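Local coordinates for protein N-acetylmuramoyl-L-alanine amidase (Mycobacteroides abscessus, PDB 7AGL) that probably hydrolyses, as a zinc-dependent amidase, the bond between N-acetylmuramic acid and L-alanine in cell-wall peptidoglycan, at residues Asp143-Ala148 with Gln205-Gly210. Sequence-based numbering, arbitrary orientation.
Sequences DSLQAA and QAVVQG
The amide of Gln209 meets Ala148 at its oxygen end: Ala148 CB lies close to the amide plane, 3.8 Å from Gln209 OE1. A water approaches the same oxygen obliquely, about 47° off the plane and on the side opposite that methyl. This water donates to Gln209 OE1 over 2.7 Å and to Ser144 O over 2.6 Å, and so links segments 143-148 and 205-210, which share no direct hydrogen bond. Ser144 O already accepts Ala148 N in the last turn of its helix and is gripped by two donors. In Gln209, CG is anti to the carbonyl carbon (chi1 -77°), and from there the extended chain carries OE1 to the water. In the mixed alpha/beta fold of this zinc amidase family, helices 132-147 and 197-215 pack against strand 177-184 through Leu145 on Val180 and Val207 on Leu182. Their short segments run roughly antiparallel, at 140°, with axes 8.1 Å apart. Such closeness rests on small residues: Ser144 CB sits 3.4 Å from Gly210 CA, tight for two carbons, where the glycine offers bare backbone. Ser144 OG turns along its own helix to hydrogen-bond Thr140 O. One turn earlier on helix 197-215, the Ala206 methyl is touched by Ala148 CB and by Leu145 CD2, each at 3.6 Å. The same leucine branch reaches Val207 CG2 at 4.0 Å, on the buried, sheet-facing side, while Gln209 and its water lie toward the outer side. Leu150, in the loop after helix 132-147, touches both Leu145 and Ala206.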
ATOM      1  N   ASP A 143       1.690  13.318  -5.839  1.00 26.05           N
ATOM      2  CA  ASP A 143       1.143  14.668  -5.992  1.00 27.00           C
ATOM      3  C   ASP A 143      -0.175  14.838  -5.245  1.00 29.41           C
ATOM      4  O   ASP A 143      -0.403  15.870  -4.604  1.00 30.89           O
ATOM      5  CB  ASP A 143       0.934  14.983  -7.470  1.00 30.92           C
ATOM      6  CG  ASP A 143       2.228  15.208  -8.213  1.00 36.85           C
ATOM      7  OD1 ASP A 143       3.281  15.344  -7.563  1.00 34.02           O
ATOM      8  OD2 ASP A 143       2.188  15.242  -9.464  1.00 39.01           O
ATOM      9  N   SER A 144      -1.065  13.851  -5.344  1.00 28.00           N
ATOM     10  CA  SER A 144      -2.376  13.946  -4.707  1.00 28.96           C
ATOM     11  C   SER A 144      -2.264  13.888  -3.187  1.00 27.18           C
ATOM     12  O   SER A 144      -2.976  14.614  -2.479  1.00 29.79           O
ATOM     13  CB  SER A 144      -3.288  12.818  -5.209  1.00 29.55           C
ATOM     14  OG  SER A 144      -3.647  12.987  -6.576  1.00 31.78           O
ATOM     15  N   LEU A 145      -1.390  13.018  -2.668  1.00 25.43           N
ATOM     16  CA  LEU A 145      -1.200  12.941  -1.219  1.00 24.76           C
ATOM     17  C   LEU A 145      -0.664  14.257  -0.674  1.00 26.20           C
ATOM     18  O   LEU A 145      -1.147  14.761   0.349  1.00 28.02           O
ATOM     19  CB  LEU A 145      -0.252  11.791  -0.862  1.00 23.63           C
ATOM     20  CG  LEU A 145      -0.755  10.378  -1.168  1.00 22.22           C
ATOM     21  CD1 LEU A 145       0.311   9.318  -0.861  1.00 24.25           C
ATOM     22  CD2 LEU A 145      -2.035  10.064  -0.391  1.00 24.00           C
ATOM     23  N   GLN A 146       0.330  14.834  -1.349  1.00 26.67           N
ATOM     24  CA  GLN A 146       0.897  16.089  -0.866  1.00 28.80           C
ATOM     25  C   GLN A 146      -0.092  17.239  -1.022  1.00 32.76           C
ATOM     26  O   GLN A 146      -0.160  18.124  -0.159  1.00 34.79           O
ATOM     27  CB  GLN A 146       2.207  16.396  -1.593  1.00 25.76           C
ATOM     28  CG  GLN A 146       2.866  17.669  -1.080  1.00 31.08           C
ATOM     29  CD  GLN A 146       4.309  17.797  -1.522  1.00 40.44           C
ATOM     30  OE1 GLN A 146       4.696  17.288  -2.572  1.00 43.21           O
ATOM     31  NE2 GLN A 146       5.117  18.465  -0.707  1.00 37.90           N
ATOM     32  N   ALA A 147      -0.867  17.244  -2.111  1.00 30.02           N
ATOM     33  CA  ALA A 147      -1.867  18.291  -2.297  1.00 35.27           C
ATOM     34  C   ALA A 147      -2.947  18.226  -1.223  1.00 37.61           C
ATOM     35  O   ALA A 147      -3.516  19.263  -0.860  1.00 38.34           O
ATOM     36  CB  ALA A 147      -2.485  18.185  -3.691  1.00 36.27           C
ATOM     37  N   ALA A 148      -3.231  17.025  -0.699  1.00 31.27           N
ATOM     38  CA  ALA A 148      -4.166  16.819   0.403  1.00 28.26           C
ATOM     39  C   ALA A 148      -3.617  17.288   1.749  1.00 35.13           C
ATOM     40  O   ALA A 148      -4.340  17.209   2.752  1.00 37.25           O
ATOM     41  CB  ALA A 148      -4.557  15.336   0.490  1.00 30.32           C
ATOM     42  N   GLN A 205      -9.161   9.368   2.112  1.00 21.29           N
ATOM     43  CA  GLN A 205      -9.634  10.341   1.125  1.00 22.88           C
ATOM     44  C   GLN A 205      -8.509  10.756   0.195  1.00 27.22           C
ATOM     45  O   GLN A 205      -8.716  10.916  -1.016  1.00 25.54           O
ATOM     46  CB  GLN A 205     -10.202  11.571   1.828  1.00 24.87           C
ATOM     47  CG  GLN A 205     -11.475  11.308   2.574  1.00 32.31           C
ATOM     48  CD  GLN A 205     -11.948  12.546   3.290  1.00 45.52           C
ATOM     49  OE1 GLN A 205     -12.087  13.613   2.677  1.00 53.18           O
ATOM     50  NE2 GLN A 205     -12.175  12.426   4.597  1.00 46.47           N
ATOM     51  N   ALA A 206      -7.307  10.929   0.750  1.00 23.35           N
ATOM     52  CA  ALA A 206      -6.171  11.369  -0.052  1.00 24.47           C
ATOM     53  C   ALA A 206      -5.760  10.291  -1.044  1.00 21.61           C
ATOM     54  O   ALA A 206      -5.493  10.589  -2.212  1.00 25.25           O
ATOM     55  CB  ALA A 206      -5.001  11.736   0.860  1.00 25.57           C
ATOM     56  N   VAL A 207      -5.710   9.031  -0.594  1.00 22.03           N
ATOM     57  CA  VAL A 207      -5.427   7.925  -1.506  1.00 20.80           C
ATOM     58  C   VAL A 207      -6.474   7.867  -2.608  1.00 22.92           C
ATOM     59  O   VAL A 207      -6.142   7.689  -3.791  1.00 23.42           O
ATOM     60  CB  VAL A 207      -5.346   6.607  -0.719  1.00 21.93           C
ATOM     61  CG1 VAL A 207      -5.280   5.397  -1.667  1.00 22.61           C
ATOM     62  CG2 VAL A 207      -4.126   6.649   0.213  1.00 22.42           C
ATOM     63  N   VAL A 208      -7.755   8.011  -2.246  1.00 22.41           N
ATOM     64  CA  VAL A 208      -8.811   7.996  -3.253  1.00 24.66           C
ATOM     65  C   VAL A 208      -8.600   9.114  -4.273  1.00 23.49           C
ATOM     66  O   VAL A 208      -8.762   8.901  -5.477  1.00 25.12           O
ATOM     67  CB  VAL A 208     -10.197   8.078  -2.584  1.00 25.90           C
ATOM     68  CG1 VAL A 208     -11.275   8.388  -3.614  1.00 26.61           C
ATOM     69  CG2 VAL A 208     -10.505   6.755  -1.883  1.00 21.85           C
ATOM     70  N   GLN A 209      -8.234  10.316  -3.813  1.00 27.67           N
ATOM     71  CA  GLN A 209      -7.947  11.399  -4.756  1.00 28.41           C
ATOM     72  C   GLN A 209      -6.832  11.012  -5.723  1.00 28.18           C
ATOM     73  O   GLN A 209      -6.904  11.313  -6.920  1.00 26.33           O
ATOM     74  CB  GLN A 209      -7.592  12.683  -3.997  1.00 29.21           C
ATOM     75  CG  GLN A 209      -8.814  13.367  -3.428  1.00 35.33           C
ATOM     76  CD  GLN A 209      -8.489  14.449  -2.413  1.00 45.30           C
ATOM     77  OE1 GLN A 209      -7.344  14.621  -1.998  1.00 41.97           O
ATOM     78  NE2 GLN A 209      -9.513  15.182  -2.003  1.00 52.53           N
ATOM     79  N   GLY A 210      -5.812  10.307  -5.232  1.00 23.96           N
ATOM     80  CA  GLY A 210      -4.754   9.842  -6.119  1.00 23.28           C
ATOM     81  C   GLY A 210      -5.238   8.813  -7.122  1.00 24.80           C
ATOM     82  O   GLY A 210      -4.854   8.847  -8.294  1.00 25.95           O
TER
HETATM   83  O   HOH W   1      -5.212  15.602  -3.318  1.00 35.73           O